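Side-chain contacts in probable porin (Pseudomonas aeruginosa, PDB 4FSO), which probably forms a beta-barrel channel of the OprD porin family in the outer membrane, through which small solutes would pass: residues A[64-69]-A[116-121]; A[126-131]-A[219-224]; A[175-180]-A[186-191]; A[288-291]-A[295-298]. All coordinates share one frame; numbering follows the deposited sequence.

Contact 1: residues A[64-69]-A[116-121]. With C8E ((hydroxyethyloxy)tri(ethyloxy)octane), chain J.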
loop_
_atom_site.group_PDB
_atom_site.type_symbol
_atom_site.label_atom_id
_atom_site.label_comp_id
_atom_site.label_asym_id
_atom_site.label_seq_id
_atom_site.Cartn_x
_atom_site.Cartn_y
_atom_site.Cartn_z
ATOM N N GLY A 64 22.813 -9.475 -11.765
ATOM C CA GLY A 64 22.561 -10.009 -10.449
ATOM C C GLY A 64 21.215 -10.693 -10.429
ATOM O O GLY A 64 20.540 -10.808 -11.469
ATOM N N VAL A 65 20.818 -11.139 -9.241
ATOM C CA VAL A 65 19.595 -11.910 -9.132
ATOM C C VAL A 65 18.834 -11.643 -7.847
ATOM O O VAL A 65 19.413 -11.365 -6.791
ATOM C CB VAL A 65 19.836 -13.436 -9.352
ATOM C CG1 VAL A 65 20.740 -14.039 -8.252
ATOM C CG2 VAL A 65 18.499 -14.178 -9.467
ATOM N N ASP A 66 17.518 -11.709 -7.974
ATOM C CA ASP A 66 16.587 -11.462 -6.889
ATOM C C ASP A 66 15.648 -12.634 -6.793
ATOM O O ASP A 66 15.184 -13.174 -7.800
ATOM C CB ASP A 66 15.796 -10.191 -7.153
ATOM C CG ASP A 66 16.587 -8.955 -6.834
ATOM O OD1 ASP A 66 17.786 -9.091 -6.501
ATOM O OD2 ASP A 66 16.011 -7.852 -6.911
ATOM N N THR A 67 15.375 -13.040 -5.569
ATOM C CA THR A 67 14.640 -14.260 -5.375
ATOM C C THR A 67 13.713 -14.114 -4.205
ATOM O O THR A 67 14.108 -13.653 -3.124
ATOM C CB THR A 67 15.590 -15.393 -5.091
ATOM O OG1 THR A 67 16.665 -14.879 -4.304
ATOM C CG2 THR A 67 16.157 -15.941 -6.388
ATOM N N LEU A 68 12.468 -14.504 -4.428
ATOM C CA LEU A 68 11.505 -14.533 -3.351
ATOM C C LEU A 68 10.990 -15.937 -3.110
ATOM O O LEU A 68 10.686 -16.685 -4.044
ATOM C CB LEU A 68 10.364 -13.578 -3.644
ATOM C CG LEU A 68 10.834 -12.137 -3.572
ATOM C CD1 LEU A 68 10.387 -11.384 -4.823
ATOM C CD2 LEU A 68 10.322 -11.485 -2.287
ATOM N N ALA A 69 10.914 -16.301 -1.842
ATOM C CA ALA A 69 10.376 -17.589 -1.472
ATOM C C ALA A 69 9.473 -17.357 -0.284
ATOM O O ALA A 69 9.850 -16.633 0.648
ATOM C CB ALA A 69 11.496 -18.539 -1.109
ATOM N N GLN A 116 18.513 0.742 -14.242
ATOM C CA GLN A 116 18.416 -0.674 -13.927
ATOM C C GLN A 116 17.150 -1.326 -14.480
ATOM O O GLN A 116 16.091 -0.704 -14.560
ATOM C CB GLN A 116 18.552 -0.897 -12.418
ATOM C CG GLN A 116 17.993 0.236 -11.591
ATOM C CD GLN A 116 18.899 0.625 -10.438
ATOM O OE1 GLN A 116 19.229 1.804 -10.262
ATOM N NE2 GLN A 116 19.297 -0.361 -9.637
ATOM N N PHE A 117 17.279 -2.583 -14.886
ATOM C CA PHE A 117 16.172 -3.327 -15.462
ATOM C C PHE A 117 16.010 -4.604 -14.657
ATOM O O PHE A 117 16.981 -5.146 -14.157
ATOM C CB PHE A 117 16.439 -3.642 -16.948
ATOM C CG PHE A 117 15.389 -4.521 -17.583
ATOM C CD1 PHE A 117 14.124 -4.020 -17.875
ATOM C CD2 PHE A 117 15.659 -5.851 -17.872
ATOM C CE1 PHE A 117 13.148 -4.829 -18.446
ATOM C CE2 PHE A 117 14.689 -6.667 -18.442
ATOM C CZ PHE A 117 13.431 -6.153 -18.731
ATOM N N ARG A 118 14.780 -5.073 -14.516
ATOM C CA ARG A 118 14.522 -6.331 -13.831
ATOM C C ARG A 118 13.455 -7.051 -14.612
ATOM O O ARG A 118 12.577 -6.419 -15.213
ATOM C CB ARG A 118 14.036 -6.109 -12.391
ATOM C CG ARG A 118 15.099 -5.597 -11.442
ATOM C CD ARG A 118 14.503 -5.136 -10.124
ATOM N NE ARG A 118 14.121 -6.261 -9.280
ATOM C CZ ARG A 118 12.940 -6.394 -8.683
ATOM N NH1 ARG A 118 12.004 -5.453 -8.830
ATOM N NH2 ARG A 118 12.705 -7.474 -7.938
ATOM N N TYR A 119 13.532 -8.373 -14.598
ATOM C CA TYR A 119 12.523 -9.200 -15.226
ATOM C C TYR A 119 12.338 -10.379 -14.294
ATOM O O TYR A 119 13.316 -10.927 -13.806
ATOM C CB TYR A 119 12.977 -9.635 -16.630
ATOM C CG TYR A 119 11.892 -10.263 -17.493
ATOM C CD1 TYR A 119 10.888 -11.062 -16.941
ATOM C CD2 TYR A 119 11.880 -10.067 -18.866
ATOM C CE1 TYR A 119 9.906 -11.637 -17.721
ATOM C CE2 TYR A 119 10.898 -10.642 -19.664
ATOM C CZ TYR A 119 9.915 -11.425 -19.081
ATOM O OH TYR A 119 8.940 -11.998 -19.862
ATOM N N GLY A 120 11.082 -10.742 -14.031
ATOM C CA GLY A 120 10.748 -11.861 -13.167
ATOM C C GLY A 120 9.766 -11.522 -12.052
ATOM O O GLY A 120 8.845 -10.739 -12.237
ATOM N N ALA A 121 9.977 -12.119 -10.885
ATOM C CA ALA A 121 9.077 -11.967 -9.750
ATOM C C ALA A 121 9.280 -10.618 -9.023
ATOM O O ALA A 121 10.383 -10.112 -8.937
ATOM C CB ALA A 121 9.228 -13.167 -8.787
HETATM C C1 C8E J . 8.016 -1.854 -19.921
HETATM C C2 C8E J . 9.287 -2.055 -19.088
HETATM C C3 C8E J . 10.445 -2.598 -19.935
HETATM C C4 C8E J . 11.066 -1.553 -20.874
HETATM C C5 C8E J . 12.050 -2.167 -21.877
HETATM C C6 C8E J . 13.436 -1.536 -21.754
HETATM C C7 C8E J . 14.549 -2.572 -21.888
HETATM C C8 C8E J . 15.866 -1.833 -21.614
HETATM O O9 C8E J . 16.952 -2.739 -21.468
HETATM C C10 C8E J . 17.580 -2.745 -20.183
HETATM C C11 C8E J . 18.820 -1.834 -20.139
HETATM O O12 C8E J . 19.610 -2.089 -18.979
HETATM C C13 C8E J . 20.368 -0.959 -18.553
HETATM C C14 C8E J . 20.931 -0.195 -19.747
HETATM O O15 C8E J . 20.738 1.196 -19.607
#

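Contact 2: residues A[126-131]-A[219-224]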
loop_
_atom_site.group_PDB
_atom_site.type_symbol
_atom_site.label_atom_id
_atom_site.label_comp_id
_atom_site.label_asym_id
_atom_site.label_seq_id
_atom_site.Cartn_x
_atom_site.Cartn_y
_atom_site.Cartn_z
ATOM N N MET A 126 4.318 1.518 -5.480
ATOM C CA MET A 126 4.219 2.769 -6.245
ATOM C C MET A 126 2.754 3.247 -6.278
ATOM O O MET A 126 1.855 2.450 -6.056
ATOM C CB MET A 126 4.759 2.540 -7.666
ATOM C CG MET A 126 4.209 1.284 -8.359
ATOM S SD MET A 126 4.187 1.443 -10.144
ATOM C CE MET A 126 3.352 3.062 -10.328
ATOM N N PRO A 127 2.507 4.541 -6.560
ATOM C CA PRO A 127 1.136 5.094 -6.502
ATOM C C PRO A 127 0.038 4.322 -7.255
ATOM O O PRO A 127 -1.083 4.251 -6.756
ATOM C CB PRO A 127 1.313 6.505 -7.087
ATOM C CG PRO A 127 2.694 6.871 -6.646
ATOM C CD PRO A 127 3.483 5.597 -6.883
ATOM N N LEU A 128 0.347 3.757 -8.422
ATOM C CA LEU A 128 -0.647 3.011 -9.184
ATOM C C LEU A 128 -0.795 1.563 -8.659
ATOM O O LEU A 128 -1.804 0.892 -8.911
ATOM C CB LEU A 128 -0.309 3.071 -10.682
ATOM C CG LEU A 128 -0.789 4.259 -11.554
ATOM C CD1 LEU A 128 -0.951 5.558 -10.814
ATOM C CD2 LEU A 128 0.152 4.490 -12.705
ATOM N N LEU A 129 0.204 1.100 -7.906
ATOM C CA LEU A 129 0.169 -0.228 -7.285
ATOM C C LEU A 129 0.992 -0.285 -5.970
ATOM O O LEU A 129 2.222 -0.456 -5.988
ATOM C CB LEU A 129 0.645 -1.309 -8.281
ATOM C CG LEU A 129 0.191 -2.781 -8.127
ATOM C CD1 LEU A 129 0.929 -3.693 -9.103
ATOM C CD2 LEU A 129 0.323 -3.349 -6.709
ATOM N N LYS A 130 0.319 -0.124 -4.835
ATOM C CA LYS A 130 0.963 -0.346 -3.532
ATOM C C LYS A 130 0.771 -1.801 -3.256
ATOM O O LYS A 130 -0.368 -2.228 -3.133
ATOM C CB LYS A 130 0.251 0.405 -2.393
ATOM C CG LYS A 130 0.365 1.902 -2.431
ATOM C CD LYS A 130 1.819 2.344 -2.522
ATOM C CE LYS A 130 2.526 2.433 -1.168
ATOM N NZ LYS A 130 3.852 3.141 -1.325
ATOM N N TYR A 131 1.835 -2.581 -3.148
ATOM C CA TYR A 131 1.617 -3.983 -2.804
ATOM C C TYR A 131 1.064 -4.032 -1.374
ATOM O O TYR A 131 1.422 -3.203 -0.490
ATOM C CB TYR A 131 2.883 -4.831 -2.946
ATOM C CG TYR A 131 3.766 -4.810 -1.719
ATOM C CD1 TYR A 131 4.377 -3.635 -1.311
ATOM C CD2 TYR A 131 3.985 -5.965 -0.967
ATOM C CE1 TYR A 131 5.172 -3.600 -0.197
ATOM C CE2 TYR A 131 4.790 -5.944 0.151
ATOM C CZ TYR A 131 5.380 -4.751 0.529
ATOM O OH TYR A 131 6.187 -4.678 1.639
ATOM N N TYR A 219 -9.176 -0.393 -17.426
ATOM C CA TYR A 219 -9.084 0.991 -16.976
ATOM C C TYR A 219 -7.741 1.616 -17.225
ATOM O O TYR A 219 -6.696 0.943 -17.230
ATOM C CB TYR A 219 -9.466 1.143 -15.476
ATOM C CG TYR A 219 -8.399 0.767 -14.425
ATOM C CD1 TYR A 219 -7.422 1.676 -14.029
ATOM C CD2 TYR A 219 -8.413 -0.481 -13.795
ATOM C CE1 TYR A 219 -6.479 1.345 -13.071
ATOM C CE2 TYR A 219 -7.472 -0.826 -12.811
ATOM C CZ TYR A 219 -6.506 0.087 -12.453
ATOM O OH TYR A 219 -5.558 -0.260 -11.499
ATOM N N ARG A 220 -7.792 2.924 -17.430
ATOM C CA ARG A 220 -6.605 3.756 -17.415
ATOM C C ARG A 220 -6.692 4.736 -16.234
ATOM O O ARG A 220 -7.779 5.149 -15.809
ATOM C CB ARG A 220 -6.396 4.467 -18.765
ATOM C CG ARG A 220 -7.623 5.153 -19.349
ATOM C CD ARG A 220 -7.324 5.815 -20.721
ATOM N NE ARG A 220 -7.369 4.880 -21.858
ATOM C CZ ARG A 220 -8.258 4.930 -22.852
ATOM N NH1 ARG A 220 -9.191 5.875 -22.874
ATOM N NH2 ARG A 220 -8.213 4.033 -23.832
ATOM N N GLN A 221 -5.533 5.091 -15.707
ATOM C CA GLN A 221 -5.448 5.887 -14.516
ATOM C C GLN A 221 -4.234 6.831 -14.597
ATOM O O GLN A 221 -3.136 6.416 -14.960
ATOM C CB GLN A 221 -5.353 4.929 -13.315
ATOM C CG GLN A 221 -5.424 5.572 -11.941
ATOM C CD GLN A 221 -5.645 4.532 -10.835
ATOM O OE1 GLN A 221 -4.694 4.013 -10.240
ATOM N NE2 GLN A 221 -6.906 4.225 -10.565
ATOM N N ARG A 222 -4.445 8.098 -14.270
ATOM C CA ARG A 222 -3.361 9.062 -14.160
ATOM C C ARG A 222 -3.233 9.477 -12.700
ATOM O O ARG A 222 -4.199 9.403 -11.923
ATOM C CB ARG A 222 -3.646 10.321 -14.985
ATOM C CG ARG A 222 -3.770 10.126 -16.484
ATOM C CD ARG A 222 -3.835 11.487 -17.202
ATOM N NE ARG A 222 -5.131 12.158 -17.065
ATOM C CZ ARG A 222 -5.300 13.480 -17.031
ATOM N NH1 ARG A 222 -4.256 14.304 -17.100
ATOM N NH2 ARG A 222 -6.521 13.982 -16.915
ATOM N N TYR A 223 -2.043 9.950 -12.348
ATOM C CA TYR A 223 -1.749 10.312 -10.986
ATOM C C TYR A 223 -0.833 11.525 -10.887
ATOM O O TYR A 223 0.156 11.610 -11.594
ATOM C CB TYR A 223 -1.102 9.129 -10.275
ATOM C CG TYR A 223 -0.462 9.507 -8.953
ATOM C CD1 TYR A 223 -1.204 9.505 -7.773
ATOM C CD2 TYR A 223 0.886 9.872 -8.882
ATOM C CE1 TYR A 223 -0.620 9.844 -6.548
ATOM C CE2 TYR A 223 1.476 10.225 -7.674
ATOM C CZ TYR A 223 0.721 10.204 -6.509
ATOM O OH TYR A 223 1.309 10.555 -5.320
ATOM N N LEU A 224 -1.164 12.438 -9.978
ATOM C CA LEU A 224 -0.286 13.527 -9.560
ATOM C C LEU A 224 -0.084 13.431 -8.061
ATOM O O LEU A 224 -1.034 13.230 -7.326
ATOM C CB LEU A 224 -0.914 14.881 -9.826
ATOM C CG LEU A 224 -0.702 15.660 -11.115
ATOM C CD1 LEU A 224 -0.579 14.734 -12.282
ATOM C CD2 LEU A 224 -1.910 16.562 -11.305
HETATM O O HOH W 1 -3.716 1.482 -10.762
#

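Contact 3: residues A[175-180]-A[186-191]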
loop_
_atom_site.group_PDB
_atom_site.type_symbol
_atom_site.label_atom_id
_atom_site.label_comp_id
_atom_site.label_asym_id
_atom_site.label_seq_id
_atom_site.Cartn_x
_atom_site.Cartn_y
_atom_site.Cartn_z
ATOM N N ILE A 175 -4.044 -10.755 -13.763
ATOM C CA ILE A 175 -4.241 -9.574 -12.922
ATOM C C ILE A 175 -5.686 -9.067 -12.896
ATOM O O ILE A 175 -6.383 -9.051 -13.903
ATOM C CB ILE A 175 -3.286 -8.475 -13.338
ATOM C CG1 ILE A 175 -1.873 -9.053 -13.449
ATOM C CG2 ILE A 175 -3.365 -7.296 -12.385
ATOM C CD1 ILE A 175 -0.745 -8.029 -13.244
ATOM N N ARG A 176 -6.124 -8.665 -11.716
ATOM C CA ARG A 176 -7.532 -8.471 -11.438
ATOM C C ARG A 176 -7.811 -7.112 -10.890
ATOM O O ARG A 176 -7.005 -6.512 -10.177
ATOM C CB ARG A 176 -8.001 -9.466 -10.383
ATOM C CG ARG A 176 -8.538 -10.736 -10.930
ATOM C CD ARG A 176 -8.481 -11.829 -9.898
ATOM N NE ARG A 176 -9.144 -13.028 -10.402
ATOM C CZ ARG A 176 -8.653 -13.820 -11.357
ATOM N NH1 ARG A 176 -7.478 -13.552 -11.935
ATOM N NH2 ARG A 176 -9.345 -14.889 -11.740
ATOM N N LEU A 177 -9.006 -6.659 -11.215
ATOM C CA LEU A 177 -9.554 -5.456 -10.671
ATOM C C LEU A 177 -10.026 -5.783 -9.268
ATOM O O LEU A 177 -10.682 -6.804 -9.038
ATOM C CB LEU A 177 -10.734 -5.038 -11.528
ATOM C CG LEU A 177 -11.410 -3.757 -11.076
ATOM C CD1 LEU A 177 -10.501 -2.572 -11.318
ATOM C CD2 LEU A 177 -12.691 -3.628 -11.831
ATOM N N HIS A 178 -9.685 -4.923 -8.318
ATOM C CA HIS A 178 -10.178 -5.103 -6.970
ATOM C C HIS A 178 -11.691 -4.924 -7.005
ATOM O O HIS A 178 -12.218 -4.041 -7.700
ATOM C CB HIS A 178 -9.550 -4.094 -6.022
ATOM C CG HIS A 178 -10.058 -4.209 -4.614
ATOM N ND1 HIS A 178 -11.041 -3.384 -4.110
ATOM C CD2 HIS A 178 -9.736 -5.074 -3.627
ATOM C CE1 HIS A 178 -11.291 -3.730 -2.858
ATOM N NE2 HIS A 178 -10.517 -4.748 -2.541
ATOM N N CYS A 179 -12.393 -5.761 -6.257
ATOM C CA CYS A 179 -13.830 -5.830 -6.400
ATOM C C CYS A 179 -14.488 -6.109 -5.054
ATOM O O CYS A 179 -15.716 -6.151 -4.947
ATOM C CB CYS A 179 -14.185 -6.935 -7.409
ATOM S SG CYS A 179 -14.312 -8.598 -6.679
ATOM N N LYS A 180 -13.657 -6.278 -4.027
ATOM C CA LYS A 180 -14.103 -6.822 -2.744
ATOM C C LYS A 180 -15.017 -5.915 -1.944
ATOM O O LYS A 180 -14.646 -5.477 -0.860
ATOM C CB LYS A 180 -12.913 -7.266 -1.875
ATOM N N CYS A 186 -16.435 -9.092 -9.922
ATOM C CA CYS A 186 -15.333 -9.932 -9.487
ATOM C C CYS A 186 -14.779 -10.714 -10.669
ATOM O O CYS A 186 -15.513 -10.974 -11.626
ATOM C CB CYS A 186 -15.791 -10.850 -8.350
ATOM S SG CYS A 186 -15.808 -9.994 -6.749
ATOM N N ASP A 187 -13.484 -11.046 -10.620
ATOM C CA ASP A 187 -12.824 -11.831 -11.677
ATOM C C ASP A 187 -12.768 -11.055 -13.012
ATOM O O ASP A 187 -12.869 -11.631 -14.094
ATOM C CB ASP A 187 -13.522 -13.197 -11.838
ATOM C CG ASP A 187 -12.608 -14.285 -12.386
ATOM O OD1 ASP A 187 -11.756 -13.987 -13.249
ATOM O OD2 ASP A 187 -12.756 -15.455 -11.960
ATOM N N THR A 188 -12.619 -9.737 -12.924
ATOM C CA THR A 188 -12.446 -8.913 -14.110
ATOM C C THR A 188 -10.969 -8.888 -14.404
ATOM O O THR A 188 -10.180 -8.489 -13.556
ATOM C CB THR A 188 -12.838 -7.463 -13.853
ATOM O OG1 THR A 188 -14.124 -7.410 -13.227
ATOM C CG2 THR A 188 -12.829 -6.666 -15.169
ATOM N N THR A 189 -10.586 -9.281 -15.609
ATOM C CA THR A 189 -9.181 -9.566 -15.860
ATOM C C THR A 189 -8.572 -8.646 -16.901
ATOM O O THR A 189 -9.264 -8.183 -17.796
ATOM C CB THR A 189 -8.990 -11.074 -16.226
ATOM O OG1 THR A 189 -8.417 -11.766 -15.107
ATOM C CG2 THR A 189 -8.132 -11.270 -17.496
ATOM N N GLY A 190 -7.279 -8.373 -16.776
ATOM C CA GLY A 190 -6.574 -7.661 -17.828
ATOM C C GLY A 190 -5.370 -8.429 -18.326
ATOM O O GLY A 190 -4.748 -9.169 -17.570
ATOM N N ASN A 191 -5.023 -8.246 -19.591
ATOM C CA ASN A 191 -3.888 -8.969 -20.172
ATOM C C ASN A 191 -2.575 -8.612 -19.485
ATOM O O ASN A 191 -1.739 -9.471 -19.201
HETATM O O HOH W 2 -12.080 -8.564 -10.355
#

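Contact 4: residues A[288-291]-A[295-298]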
loop_
_atom_site.group_PDB
_atom_site.type_symbol
_atom_site.label_atom_id
_atom_site.label_comp_id
_atom_site.label_asym_id
_atom_site.label_seq_id
_atom_site.Cartn_x
_atom_site.Cartn_y
_atom_site.Cartn_z
ATOM N N MET A 288 -12.984 4.525 -7.010
ATOM C CA MET A 288 -11.624 4.501 -7.552
ATOM C C MET A 288 -11.140 3.065 -7.825
ATOM O O MET A 288 -11.147 2.214 -6.944
ATOM C CB MET A 288 -10.642 5.244 -6.649
ATOM C CG MET A 288 -9.248 5.244 -7.225
ATOM S SD MET A 288 -7.965 5.740 -6.062
ATOM C CE MET A 288 -6.521 5.156 -6.929
ATOM N N PRO A 289 -10.742 2.782 -9.069
ATOM C CA PRO A 289 -10.319 1.403 -9.334
ATOM C C PRO A 289 -8.876 1.127 -8.869
ATOM O O PRO A 289 -8.045 2.018 -8.838
ATOM C CB PRO A 289 -10.427 1.306 -10.864
ATOM C CG PRO A 289 -10.141 2.700 -11.339
ATOM C CD PRO A 289 -10.749 3.618 -10.287
ATOM N N TYR A 290 -8.590 -0.109 -8.502
ATOM C CA TYR A 290 -7.220 -0.515 -8.262
ATOM C C TYR A 290 -7.101 -2.020 -8.326
ATOM O O TYR A 290 -8.114 -2.715 -8.440
ATOM C CB TYR A 290 -6.690 0.006 -6.934
ATOM C CG TYR A 290 -7.546 -0.267 -5.714
ATOM C CD1 TYR A 290 -8.651 0.527 -5.432
ATOM C CD2 TYR A 290 -7.211 -1.277 -4.803
ATOM C CE1 TYR A 290 -9.413 0.322 -4.304
ATOM C CE2 TYR A 290 -7.981 -1.502 -3.655
ATOM C CZ TYR A 290 -9.082 -0.687 -3.414
ATOM O OH TYR A 290 -9.866 -0.855 -2.296
ATOM N N LEU A 291 -5.864 -2.514 -8.263
ATOM C CA LEU A 291 -5.587 -3.948 -8.431
ATOM C C LEU A 291 -5.862 -4.786 -7.174
ATOM O O LEU A 291 -5.547 -4.383 -6.041
ATOM C CB LEU A 291 -4.137 -4.167 -8.862
ATOM C CG LEU A 291 -3.792 -3.471 -10.168
ATOM C CD1 LEU A 291 -2.386 -3.862 -10.604
ATOM C CD2 LEU A 291 -4.862 -3.787 -11.233
ATOM N N ASN A 295 -3.405 -1.852 -2.244
ATOM C CA ASN A 295 -4.238 -0.924 -1.500
ATOM C C ASN A 295 -4.285 0.354 -2.294
ATOM O O ASN A 295 -3.291 0.729 -2.911
ATOM C CB ASN A 295 -3.652 -0.625 -0.116
ATOM C CG ASN A 295 -3.215 -1.877 0.622
ATOM O OD1 ASN A 295 -3.941 -2.885 0.655
ATOM N ND2 ASN A 295 -2.023 -1.820 1.227
ATOM N N PRO A 296 -5.434 1.038 -2.277
ATOM C CA PRO A 296 -5.435 2.337 -2.942
ATOM C C PRO A 296 -4.586 3.307 -2.122
ATOM O O PRO A 296 -4.662 3.365 -0.899
ATOM C CB PRO A 296 -6.910 2.727 -2.931
ATOM C CG PRO A 296 -7.465 2.044 -1.709
ATOM C CD PRO A 296 -6.698 0.763 -1.567
ATOM N N TYR A 297 -3.759 4.063 -2.815
ATOM C CA TYR A 297 -2.815 4.974 -2.196
ATOM C C TYR A 297 -3.500 6.282 -1.803
ATOM O O TYR A 297 -3.245 7.336 -2.388
ATOM C CB TYR A 297 -1.711 5.233 -3.207
ATOM C CG TYR A 297 -0.477 5.898 -2.693
ATOM C CD1 TYR A 297 0.119 5.497 -1.508
ATOM C CD2 TYR A 297 0.125 6.911 -3.424
ATOM C CE1 TYR A 297 1.267 6.108 -1.052
ATOM C CE2 TYR A 297 1.273 7.531 -2.981
ATOM C CZ TYR A 297 1.847 7.126 -1.797
ATOM O OH TYR A 297 3.000 7.745 -1.375
ATOM N N LEU A 298 -4.389 6.212 -0.822
ATOM C CA LEU A 298 -5.161 7.385 -0.411
ATOM C C LEU A 298 -4.964 7.680 1.072
ATOM O O LEU A 298 -4.679 6.780 1.845
ATOM C CB LEU A 298 -6.644 7.165 -0.714
ATOM C CG LEU A 298 -6.994 7.028 -2.199
ATOM C CD1 LEU A 298 -8.369 6.374 -2.362
ATOM C CD2 LEU A 298 -6.945 8.424 -2.909
#

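Contact 1: residues A[64-69]-A[116-121]
D66 and R118 meet across strand 101-112, which runs between the two segments and pairs with both strand 62-72 and strand 115-119. The charged contact is loose: OD2 of D66 lies 3.4 Å from NE of R118 and 3.5 Å from NH2 of R118. The salt bridge includes only a weak hydrogen bond from NE, bent to 131° at the hydrogen. The carboxylate and guanidinium planes are turned 50° apart and the side chains meet roughly perpendicular to one another, so OD2 reaches the guanidinium obliquely and the paired, coplanar form of an Asp-Arg bridge is absent. R118 gets there by a bend at chi3 (75°), which folds NE and the guanidinium back toward the aspartate. The other carboxylate oxygen, OD1 of D66, is taken up by a salt bridge to K109 of the intervening strand.

The apolar contact is thin. CD1 of L68 comes within 4.5 Å of CB of A121, just past the corner the chain turns at G120, whose backbone angles suit glycine.

F117, next to R118 in the strand, faces the other way and touches a bound detergent molecule. Its CB lies 3.5 Å from C10 of C8E, and C3 of the alkyl chain sits at the edge of the ring, 3.8 Å from CE1 of F117. This alternation of polar and detergent-contacting residues fits a porin wall. On the polar side, D66 would share its negative charge between K109 and R118, an electrostatic link with little directional character where R118 joins it.

Contact 2: residues A[126-131]-A[219-224]
Y223 stands on the barrel strand 219-231 and receives P127 and L128, the two central residues of a type I beta turn running from M126 to L129. Its CB touches CD1 of L128 at 3.6 Å. From there CG stands anti to the backbone N (chi1 166°), which sends the ring out from the strand to lie beside the turn. The proline covers one face of that ring: CB of P127 stands 3.6 Å from the ring centroid of Y223 and only 5° off its normal, a CH-pi contact centred on the aromatic system. CG of P127 shifts toward the far rim, 3.7 Å from CE2 of Y223. At the tip, OH of Y223 is hydrogen-bonded to Q209 of the adjoining strand, which helps fix the ring under the proline.

Lower on the strand, the side chains of Q221 and L128 run antiparallel alongside one another, with OE1 of Q221 4.1 Å from CD1 of L128; NE2 of Q221 turns to S246 and P289. The polar link of the turn to the strand is made by one water, which donates to O of L128 (2.7 Å) and to OE1 of Q221 (2.8 Å) and accepts from OH of Y219 (2.6 Å).

Contact 3: residues A[175-180]-A[186-191]
C179 and C186 are joined by a disulfide, SG to SG 2.0 Å with a chi3 of 78°, which ties the two arms of this loop covalently. C179 carries its SG between backbone N and carbonyl carbon (chi1 86°), directing the sulfur at the opposing arm.

Farther along, R176 and T189 face each other as a non-hydrogen-bonded antiparallel pair, flanked by two backbone hydrogen bonds: N of G190 to O of I175 (3.1 Å) and N of L177 to O of T188 (3.2 Å). Between this bridge and the disulfide, a water fills in for a direct bond, donating to O of L177 at 2.6 Å and accepting from N of T188 at 2.9 Å. CB of L177 and CB of T188 pack against each other.

The extended side chain of R176 runs along the facing arm, where NH2 of R176 comes 3.0 Å from OD1 of D187. The oxygen stands off the guanidinium plane, where no N-H is aimed, and the pair is held by charge alone. OG1 of T189 sits over one guanidinium face, 3.8 Å from NH1 of R176.

A second layer sets these groups: NH1 of R176 bonds weakly to O of D174, and OG1 of T188 bonds to O of A185. The hairpin-like loop leads from strand 173-174 to strand 193-203; I175 and R176 lean on strand 154-165, which pairs with strands 173-174 and 193-203, while H178 reaches the loop that follows strand 273-283.

Contact 4: residues A[288-291]-A[295-298]
Y290 has its CG between the backbone N and the carbonyl carbon (chi1 51°), which lays its ring against P296, while M288 is extended throughout (chi1 -179°) and carries its sulfur across to L298. CD of P296 stands above the tyrosine ring, 3.6 Å from the centroid of Y290 and 26° off the normal, a CH-pi contact displaced toward the hydroxyl end of the ring. The rest of the proline spreads over the same face, CB of P296 lying 3.7 Å from CE1 of Y290. H178 stacks on the other face, so the ring is held between imidazole and proline, and OH of Y290 is hydrogen-bonded to D306.

M288 and L298 reach toward each other and overlap at their ends, SD of M288 meeting CD1 of L298 at 3.8 Å. The chain makes an inverse gamma turn centred on Y297, and this brings L298 back beside the methionine; both lean on A261 of the barrel strand 258-270.

The two arms meet by apolar and CH-pi packing, mainly of side chains. The arrangement is a proline packed face-on against a tyrosine ring within the long excursion between barrel strands 273-283 and 313-322, consistent with the inward-folded loops that narrow the channel in OprD-family porins.

Overall arrangement
From the N terminus, contact 1 comes first, bringing strand 115-119 back near strand 62-72 within the barrel wall and closing before the others open. The chain then leaves the wall, and contact 2 binds segment 126-131, with its turn, to the much later strand 219-231. Contact 3 lies wholly between those two segments and closes a short loop of its own. Contact 4 follows in series, another short loop, yet it touches both: backbone hydrogen bonds join N295 to K130 of contact 2 and Y290 to H178 of contact 3. Contacts 2, 3 and 4 thus join three excursions to the wall, whereas contact 1 stands apart, its centre about 22 Å from that of contact 2.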